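Local coordinates for protein octenoyl-coa reductase/carboxylase (Streptomyces sp., PDB 4A0S) that catalyses the NADPH-dependent reductive carboxylation of 2-octenoyl-CoA, probably supplying an unusual extender unit for cinnabaramide polyketide biosynthesis, at residues 22-27 with 52-57; 220-225 with 306-311; 329-334 with 354-359. One frame throughout, in Å; residues are numbered along the deposited sequence.

Interaction 1 of 3, residues 22-27 with 52-57; sequences PDTYLA and LGEVPM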
loop_
_atom_site.group_PDB
_atom_site.type_symbol
_atom_site.label_atom_id
_atom_site.label_comp_id
_atom_site.label_asym_id
_atom_site.label_seq_id
_atom_site.Cartn_x
_atom_site.Cartn_y
_atom_site.Cartn_z
ATOM N N PRO A 22 -7.373 -24.941 40.215
ATOM C CA PRO A 22 -8.082 -26.214 40.252
ATOM C C PRO A 22 -7.476 -27.218 39.281
ATOM O O PRO A 22 -6.985 -26.833 38.224
ATOM C CB PRO A 22 -9.491 -25.857 39.772
ATOM C CG PRO A 22 -9.588 -24.399 39.827
ATOM C CD PRO A 22 -8.229 -23.834 39.754
ATOM N N ASP A 23 -7.530 -28.492 39.651
ATOM C CA ASP A 23 -7.044 -29.594 38.825
ATOM C C ASP A 23 -7.884 -29.751 37.577
ATOM O O ASP A 23 -7.422 -30.284 36.565
ATOM C CB ASP A 23 -7.142 -30.902 39.614
ATOM C CG ASP A 23 -6.085 -31.011 40.680
ATOM O OD1 ASP A 23 -5.146 -30.183 40.658
ATOM O OD2 ASP A 23 -6.186 -31.924 41.528
ATOM N N THR A 24 -9.143 -29.354 37.683
ATOM C CA THR A 24 -10.080 -29.483 36.573
ATOM C C THR A 24 -10.911 -28.226 36.487
ATOM O O THR A 24 -10.946 -27.418 37.410
ATOM C CB THR A 24 -11.046 -30.690 36.742
ATOM O OG1 THR A 24 -11.974 -30.416 37.791
ATOM C CG2 THR A 24 -10.290 -31.988 37.058
ATOM N N TYR A 25 -11.589 -28.051 35.367
ATOM C CA TYR A 25 -12.529 -26.965 35.275
ATOM C C TYR A 25 -13.678 -27.331 34.380
ATOM O O TYR A 25 -13.559 -28.228 33.547
ATOM C CB TYR A 25 -11.843 -25.676 34.821
ATOM C CG TYR A 25 -11.264 -25.717 33.439
ATOM C CD1 TYR A 25 -9.963 -26.139 33.244
ATOM C CD2 TYR A 25 -12.009 -25.313 32.331
ATOM C CE1 TYR A 25 -9.401 -26.167 31.998
ATOM C CE2 TYR A 25 -11.452 -25.344 31.050
ATOM C CZ TYR A 25 -10.150 -25.776 30.899
ATOM O OH TYR A 25 -9.557 -25.820 29.665
ATOM N N LEU A 26 -14.788 -26.625 34.567
ATOM C CA LEU A 26 -15.990 -26.805 33.751
ATOM C C LEU A 26 -15.768 -26.231 32.353
ATOM O O LEU A 26 -15.316 -25.091 32.184
ATOM C CB LEU A 26 -17.187 -26.135 34.425
ATOM C CG LEU A 26 -18.585 -26.330 33.829
ATOM C CD1 LEU A 26 -18.941 -27.804 33.820
ATOM C CD2 LEU A 26 -19.610 -25.541 34.627
ATOM N N ALA A 27 -16.077 -27.025 31.346
ATOM C CA ALA A 27 -15.845 -26.590 29.975
ATOM C C ALA A 27 -16.892 -27.124 29.029
ATOM O O ALA A 27 -17.289 -28.285 29.122
ATOM C CB ALA A 27 -14.471 -27.036 29.511
ATOM N N LEU A 52 -20.860 -30.553 28.484
ATOM C CA LEU A 52 -20.430 -29.657 29.536
ATOM C C LEU A 52 -20.027 -30.488 30.728
ATOM O O LEU A 52 -20.847 -31.203 31.304
ATOM C CB LEU A 52 -21.522 -28.665 29.918
ATOM C CG LEU A 52 -21.087 -27.549 30.866
ATOM C CD1 LEU A 52 -20.102 -26.605 30.186
ATOM C CD2 LEU A 52 -22.334 -26.780 31.317
ATOM N N GLY A 53 -18.749 -30.392 31.083
ATOM C CA GLY A 53 -18.222 -31.136 32.214
ATOM C C GLY A 53 -16.794 -30.732 32.497
ATOM O O GLY A 53 -16.185 -29.924 31.749
ATOM N N GLU A 54 -16.273 -31.291 33.587
ATOM C CA GLU A 54 -14.922 -31.029 34.031
ATOM C C GLU A 54 -13.909 -31.587 33.049
ATOM O O GLU A 54 -14.033 -32.709 32.564
ATOM C CB GLU A 54 -14.681 -31.622 35.424
ATOM C CG GLU A 54 -15.539 -31.025 36.550
ATOM C CD GLU A 54 -15.274 -29.546 36.790
ATOM O OE1 GLU A 54 -14.120 -29.187 37.105
ATOM O OE2 GLU A 54 -16.222 -28.736 36.671
ATOM N N VAL A 55 -12.903 -30.785 32.747
ATOM C CA VAL A 55 -11.805 -31.236 31.931
ATOM C C VAL A 55 -10.526 -30.928 32.700
ATOM O O VAL A 55 -10.510 -30.018 33.529
ATOM C CB VAL A 55 -11.773 -30.544 30.529
ATOM C CG1 VAL A 55 -13.001 -30.901 29.705
ATOM C CG2 VAL A 55 -11.646 -29.049 30.686
ATOM N N PRO A 56 -9.452 -31.682 32.438
ATOM C CA PRO A 56 -8.209 -31.431 33.159
ATOM C C PRO A 56 -7.683 -30.034 32.890
ATOM O O PRO A 56 -7.676 -29.587 31.743
ATOM C CB PRO A 56 -7.256 -32.463 32.562
ATOM C CG PRO A 56 -8.167 -33.592 32.159
ATOM C CD PRO A 56 -9.368 -32.896 31.604
ATOM N N MET A 57 -7.258 -29.349 33.947
ATOM C CA MET A 57 -6.509 -28.105 33.807
ATOM C C MET A 57 -5.134 -28.405 33.198
ATOM O O MET A 57 -4.367 -29.154 33.800
ATOM C CB MET A 57 -6.310 -27.469 35.176
ATOM C CG MET A 57 -5.481 -26.210 35.159
ATOM S SD MET A 57 -6.287 -24.882 34.230
ATOM C CE MET A 57 -7.586 -24.392 35.348
HETATM O O HOH W 1 -8.630 -28.382 29.869
#
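Tyr25 and Val55 form a hydrogen-bonded pair in an antiparallel pairing of strand 24-27 with strand 54-56, part of the small N-terminal sheet that also takes in strand 110-112. Their peptides bond both ways, Tyr25 N to Val55 O at 2.9 Å and Val55 N to Tyr25 O at 2.8 Å. Ala27 and Gly53 repeat the exchange one hydrogen-bonded pair further on, while past the last strand residue Met57 N donates to Asp23 O.

The packed face carries Tyr25, Ala27 and Val55. Tyr25 CG stands between its own backbone N and carbonyl carbon (chi1 64°), which lays the ring back toward the partner strand. Val55 CG2 sits over one ring face in a CH-pi contact, 3.7 Å from the centroid of the Tyr25 ring, and also touches Ala27 CB. Met57 SD lies obliquely 5.0 Å from the centroid of the Tyr25 ring, a Met-aromatic contact, while Met57 CE touches Tyr25 CD1. If a serine replaced Tyr25, Val55 CG2 and Met57 CE would probably lose the surface they rest on, leaving a gap beside Ala174. Val112 and Tyr110 of strand 110-112 close over Val55, so this side is largely buried.

The other face, with Leu26 and Glu54, is looser and reaches solvent. Leu26 CD1 meets Leu52 CG at 3.7 Å, but Leu52 itself is exposed where the chain turns a corner at Gly53. Glu54 is exposed too, yet its chain bends at chi2 (-63°) and brings the carboxylate back over the neighbouring strand. Leu26 N is near Glu54 OE2 but poorly aimed for a bond. The firm grip is at the other oxygen, where Thr24 OG1 donates to the anti lone pair of Glu54 OE1 at 2.6 Å.

Interaction 2 of 3, residues 220-225 with 306-311; sequences QGDIVL and EPDIVF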
loop_
_atom_site.group_PDB
_atom_site.type_symbol
_atom_site.label_atom_id
_atom_site.label_comp_id
_atom_site.label_asym_id
_atom_site.label_seq_id
_atom_site.Cartn_x
_atom_site.Cartn_y
_atom_site.Cartn_z
ATOM N N GLN A 220 -13.470 6.851 4.410
ATOM C CA GLN A 220 -14.753 7.527 4.505
ATOM C C GLN A 220 -15.296 7.726 3.090
ATOM O O GLN A 220 -14.531 7.946 2.142
ATOM C CB GLN A 220 -14.589 8.851 5.219
ATOM C CG GLN A 220 -13.711 9.857 4.467
ATOM C CD GLN A 220 -13.317 10.993 5.365
ATOM O OE1 GLN A 220 -13.943 12.052 5.350
ATOM N NE2 GLN A 220 -12.305 10.764 6.189
ATOM N N GLY A 221 -16.607 7.599 2.944
ATOM C CA GLY A 221 -17.232 7.751 1.648
ATOM C C GLY A 221 -17.419 6.442 0.909
ATOM O O GLY A 221 -18.221 6.358 -0.020
ATOM N N ASP A 222 -16.688 5.415 1.328
ATOM C CA ASP A 222 -16.809 4.109 0.723
ATOM C C ASP A 222 -18.174 3.551 1.030
ATOM O O ASP A 222 -18.667 3.694 2.138
ATOM C CB ASP A 222 -15.756 3.157 1.280
ATOM C CG ASP A 222 -14.445 3.244 0.527
ATOM O OD1 ASP A 222 -14.391 3.955 -0.518
ATOM O OD2 ASP A 222 -13.492 2.584 0.971
ATOM N N ILE A 223 -18.768 2.917 0.029
ATOM C CA ILE A 223 -20.018 2.203 0.193
ATOM C C ILE A 223 -19.649 0.750 0.377
ATOM O O ILE A 223 -18.893 0.195 -0.409
ATOM C CB ILE A 223 -20.919 2.399 -1.026
ATOM C CG1 ILE A 223 -21.358 3.860 -1.083
ATOM C CG2 ILE A 223 -22.121 1.470 -0.941
ATOM C CD1 ILE A 223 -21.688 4.350 -2.454
ATOM N N VAL A 224 -20.141 0.142 1.442
ATOM C CA VAL A 224 -19.737 -1.206 1.759
ATOM C C VAL A 224 -20.976 -2.055 1.844
ATOM O O VAL A 224 -21.836 -1.839 2.703
ATOM C CB VAL A 224 -18.975 -1.291 3.096
ATOM C CG1 VAL A 224 -18.540 -2.712 3.361
ATOM C CG2 VAL A 224 -17.753 -0.354 3.091
ATOM N N LEU A 225 -21.060 -3.024 0.949
ATOM C CA LEU A 225 -22.169 -3.939 0.955
ATOM C C LEU A 225 -21.839 -5.026 1.940
ATOM O O LEU A 225 -20.796 -5.670 1.843
ATOM C CB LEU A 225 -22.369 -4.537 -0.421
ATOM C CG LEU A 225 -23.580 -5.452 -0.568
ATOM C CD1 LEU A 225 -24.859 -4.635 -0.501
ATOM C CD2 LEU A 225 -23.485 -6.192 -1.874
ATOM N N GLU A 306 -22.232 1.741 -6.917
ATOM C CA GLU A 306 -21.872 0.362 -6.633
ATOM C C GLU A 306 -21.012 0.286 -5.383
ATOM O O GLU A 306 -20.269 1.215 -5.071
ATOM C CB GLU A 306 -21.113 -0.253 -7.798
ATOM C CG GLU A 306 -21.961 -0.462 -9.035
ATOM C CD GLU A 306 -21.096 -0.662 -10.273
ATOM O OE1 GLU A 306 -20.242 0.216 -10.570
ATOM O OE2 GLU A 306 -21.254 -1.699 -10.935
ATOM N N PRO A 307 -21.118 -0.822 -4.648
ATOM C CA PRO A 307 -20.294 -0.876 -3.458
ATOM C C PRO A 307 -18.806 -0.846 -3.795
ATOM O O PRO A 307 -18.389 -1.379 -4.809
ATOM C CB PRO A 307 -20.683 -2.210 -2.824
ATOM C CG PRO A 307 -21.264 -3.004 -3.902
ATOM C CD PRO A 307 -21.966 -2.013 -4.786
ATOM N N ASP A 308 -18.039 -0.195 -2.939
ATOM C CA ASP A 308 -16.599 -0.108 -3.072
ATOM C C ASP A 308 -15.995 -1.356 -2.478
ATOM O O ASP A 308 -14.987 -1.865 -2.957
ATOM C CB ASP A 308 -16.132 1.122 -2.311
ATOM C CG ASP A 308 -16.645 2.390 -2.950
ATOM O OD1 ASP A 308 -16.253 2.628 -4.106
ATOM O OD2 ASP A 308 -17.475 3.102 -2.339
ATOM N N ILE A 309 -16.628 -1.833 -1.412
ATOM C CA ILE A 309 -16.180 -3.038 -0.732
ATOM C C ILE A 309 -17.405 -3.891 -0.505
ATOM O O ILE A 309 -18.440 -3.391 -0.059
ATOM C CB ILE A 309 -15.522 -2.731 0.627
ATOM C CG1 ILE A 309 -14.271 -1.864 0.461
ATOM C CG2 ILE A 309 -15.151 -4.030 1.381
ATOM C CD1 ILE A 309 -13.900 -1.149 1.750
ATOM N N VAL A 310 -17.278 -5.171 -0.819
ATOM C CA VAL A 310 -18.300 -6.123 -0.487
ATOM C C VAL A 310 -17.726 -6.975 0.619
ATOM O O VAL A 310 -16.658 -7.570 0.488
ATOM C CB VAL A 310 -18.681 -7.004 -1.673
ATOM C CG1 VAL A 310 -19.766 -7.968 -1.269
ATOM C CG2 VAL A 310 -19.106 -6.132 -2.842
ATOM N N PHE A 311 -18.474 -7.029 1.703
ATOM C CA PHE A 311 -18.079 -7.729 2.903
ATOM C C PHE A 311 -18.716 -9.106 2.822
ATOM O O PHE A 311 -19.925 -9.268 3.002
ATOM C CB PHE A 311 -18.575 -6.939 4.108
ATOM C CG PHE A 311 -18.129 -7.483 5.430
ATOM C CD1 PHE A 311 -18.898 -8.423 6.102
ATOM C CD2 PHE A 311 -16.959 -7.030 6.017
ATOM C CE1 PHE A 311 -18.490 -8.927 7.341
ATOM C CE2 PHE A 311 -16.551 -7.505 7.256
ATOM C CZ PHE A 311 -17.318 -8.472 7.914
#
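Strand 223-225 lies in parallel beside strand 309-311, Val224 paired with Ile309 and Leu225 with Val310, at the buried middle of the six-stranded parallel sheet of the nucleotide-binding domain. The backbones are stitched by Ile309 N to Ile223 O, Leu225 N to Ile309 O and Phe311 N to Leu225 O; the last, 2.7 Å between Phe311 N and Leu225 O, comes in almost straight at the carbonyl (C=O...N 178°).

At the start of the pairing Ile223 is held by three bonds: its carbonyl accepts from Asp308 N at 2.7 Å as well as from Ile309 N, and its N-H points at the Asp308 side chain, with Ile223 N to Asp308 OD2 2.7 Å and an N-H...O angle of 173°. With CG anti to the carbonyl carbon (chi1 -66°), Asp308 offers the anti lone pair of OD2 to that N-H. Asp222 OD1 approaches within 3.7 Å of Asp308 OD2, a pair of like charges that neighbouring cations probably offset: Lys219 pairs with Asp222, while Arg305 and Arg327 pair with Asp308.

On one face Val224 and Ile309 lie side by side against Leu210 of helix 200-210, Val224 CG1 4.1 Å from Ile309 CB. On the other, Leu225 CB rests 3.7 Å from Pro307 CB, and Leu225 and Val310 pack against Val325 of helix 316-325.

Beyond the pairing, the Phe311 side chain comes within about 4 Å of that of Leu233, an NADP-binding residue. Adjacent first and fourth strands, with cofactor contacts near their C-terminal ends, are the hallmark of the Rossmann fold.

Interaction 3 of 3, residues 329-334 with 354-359; sequences GGTVVT and LKKIVG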
loop_
_atom_site.group_PDB
_atom_site.type_symbol
_atom_site.label_atom_id
_atom_site.label_comp_id
_atom_site.label_asym_id
_atom_site.label_seq_id
_atom_site.Cartn_x
_atom_site.Cartn_y
_atom_site.Cartn_z
ATOM N N GLY A 329 -12.641 -1.811 -9.764
ATOM C CA GLY A 329 -11.570 -1.569 -8.818
ATOM C C GLY A 329 -11.958 -1.865 -7.399
ATOM O O GLY A 329 -11.179 -1.620 -6.500
ATOM N N GLY A 330 -13.170 -2.387 -7.205
ATOM C CA GLY A 330 -13.682 -2.712 -5.883
ATOM C C GLY A 330 -13.040 -3.951 -5.287
ATOM O O GLY A 330 -12.297 -4.665 -5.946
ATOM N N THR A 331 -13.353 -4.198 -4.028
ATOM C CA THR A 331 -12.777 -5.304 -3.289
ATOM C C THR A 331 -13.886 -6.117 -2.659
ATOM O O THR A 331 -14.747 -5.580 -1.980
ATOM C CB THR A 331 -11.836 -4.783 -2.199
ATOM O OG1 THR A 331 -10.766 -4.054 -2.816
ATOM C CG2 THR A 331 -11.253 -5.947 -1.383
ATOM N N VAL A 332 -13.887 -7.405 -2.959
ATOM C CA VAL A 332 -14.668 -8.347 -2.213
ATOM C C VAL A 332 -13.705 -8.860 -1.145
ATOM O O VAL A 332 -12.670 -9.429 -1.467
ATOM C CB VAL A 332 -15.139 -9.513 -3.088
ATOM C CG1 VAL A 332 -15.906 -10.515 -2.234
ATOM C CG2 VAL A 332 -15.982 -9.011 -4.240
ATOM N N VAL A 333 -14.025 -8.617 0.110
ATOM C CA VAL A 333 -13.210 -9.131 1.190
ATOM C C VAL A 333 -14.008 -10.235 1.846
ATOM O O VAL A 333 -15.173 -10.041 2.187
ATOM C CB VAL A 333 -12.750 -8.025 2.177
ATOM C CG1 VAL A 333 -13.948 -7.274 2.816
ATOM C CG2 VAL A 333 -11.797 -8.592 3.234
ATOM N N THR A 334 -13.393 -11.406 1.981
ATOM C CA THR A 334 -14.114 -12.571 2.470
ATOM C C THR A 334 -13.364 -13.258 3.592
ATOM O O THR A 334 -12.137 -13.411 3.524
ATOM C CB THR A 334 -14.362 -13.609 1.350
ATOM O OG1 THR A 334 -15.010 -14.759 1.908
ATOM C CG2 THR A 334 -13.044 -14.026 0.681
ATOM N N LEU A 354 -11.022 -4.976 -12.905
ATOM C CA LEU A 354 -9.863 -4.858 -12.014
ATOM C C LEU A 354 -10.283 -4.865 -10.556
ATOM O O LEU A 354 -9.815 -4.052 -9.753
ATOM C CB LEU A 354 -9.050 -3.597 -12.328
ATOM C CG LEU A 354 -8.548 -3.495 -13.762
ATOM C CD1 LEU A 354 -9.513 -2.663 -14.614
ATOM C CD2 LEU A 354 -7.151 -2.904 -13.793
ATOM N N LYS A 355 -11.183 -5.776 -10.229
ATOM C CA LYS A 355 -11.626 -5.965 -8.855
ATOM C C LYS A 355 -10.656 -6.881 -8.106
ATOM O O LYS A 355 -9.875 -7.607 -8.716
ATOM C CB LYS A 355 -13.028 -6.562 -8.832
ATOM C CG LYS A 355 -14.006 -5.804 -9.717
ATOM C CD LYS A 355 -15.425 -6.262 -9.477
ATOM C CE LYS A 355 -16.375 -5.673 -10.519
ATOM N NZ LYS A 355 -17.774 -6.115 -10.235
ATOM N N LYS A 356 -10.733 -6.848 -6.785
ATOM C CA LYS A 356 -9.901 -7.690 -5.954
ATOM C C LYS A 356 -10.781 -8.508 -5.042
ATOM O O LYS A 356 -11.824 -8.047 -4.583
ATOM C CB LYS A 356 -8.987 -6.849 -5.071
ATOM C CG LYS A 356 -8.042 -5.939 -5.795
ATOM C CD LYS A 356 -6.993 -5.387 -4.812
ATOM C CE LYS A 356 -7.459 -4.113 -4.077
ATOM N NZ LYS A 356 -8.072 -4.393 -2.725
ATOM N N ILE A 357 -10.327 -9.717 -4.760
ATOM C CA ILE A 357 -10.906 -10.516 -3.715
ATOM C C ILE A 357 -9.832 -10.687 -2.673
ATOM O O ILE A 357 -8.770 -11.244 -2.947
ATOM C CB ILE A 357 -11.335 -11.907 -4.187
ATOM C CG1 ILE A 357 -12.311 -11.825 -5.351
ATOM C CG2 ILE A 357 -11.968 -12.669 -3.017
ATOM C CD1 ILE A 357 -12.298 -13.074 -6.229
ATOM N N VAL A 358 -10.115 -10.198 -1.479
ATOM C CA VAL A 358 -9.171 -10.281 -0.395
ATOM C C VAL A 358 -9.672 -11.308 0.604
ATOM O O VAL A 358 -10.731 -11.145 1.193
ATOM C CB VAL A 358 -8.943 -8.914 0.265
ATOM C CG1 VAL A 358 -7.944 -9.045 1.427
ATOM C CG2 VAL A 358 -8.446 -7.911 -0.791
ATOM N N GLY A 359 -8.910 -12.386 0.737
ATOM C CA GLY A 359 -9.205 -13.417 1.713
ATOM C C GLY A 359 -8.708 -12.854 3.020
ATOM O O GLY A 359 -7.605 -12.322 3.087
#
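Thr331 through Thr334 run parallel to Lys356 through Gly359, joining the last two strands that this chain contributes to the Rossmann sheet. Backbone bonds link them in regular alternation: Lys356 N to Gly330 O, Val332 N to Lys356 O, Val358 N to Val332 O and Thr334 N to Val358 O, the final one 2.8 Å long. Lys356, Ile357 and Val358 also pair antiparallel with a strand of the third subunit, so the sheet continues across the interface. Ahead of the strands, Gly329 CA makes a CA-H...O contact of 3.2 Å with Leu354 O, where a Schellman motif ends helix 347-352.

Apolar contacts occupy both faces. Val333 CG2 lies 4.1 Å from Val358 CB, and Thr331 CG2 presses tightly on Val358 CG2 at 3.5 Å. On the opposite face Val332 CB and Ile357 CG1 pack against Phe319 of helix 316-325.

Among the polar side chains, Lys355 runs extended away from the pairing to the carbonyls of Val323 and Ala326, and Thr334 OG1 bonds Asn347 of the third subunit. Lys356 instead folds back on its neighbour: bends at chi3 (-86°) and chi4 bring Lys356 NZ to donate to Thr331 OG1 at 2.7 Å.

Overall arrangement
From the N terminus, interaction 1 comes first, closing a short excursion of 24 residues between 22-27 and 52-57 within the N-terminal sheet. The chain then passes through the GroES-like region before interaction 2 closes a much longer loop of 80 residues, largely helical, that supplies strands 247-252 and 269-271, which lie on the other side of strand 223-226. Interaction 3 follows in series, its loop holding strand 342-346 and helix 347-352. None of the loops crosses or encloses another. Interactions 2 and 3 are joined through neighbouring strands 309-312 and 331-334, where Val310 probably hydrogen-bonds to Thr331 and Val333. Interaction 1 lies on the opposite side of the chain's centre from both, its centre about 45 Å from that of interaction 2.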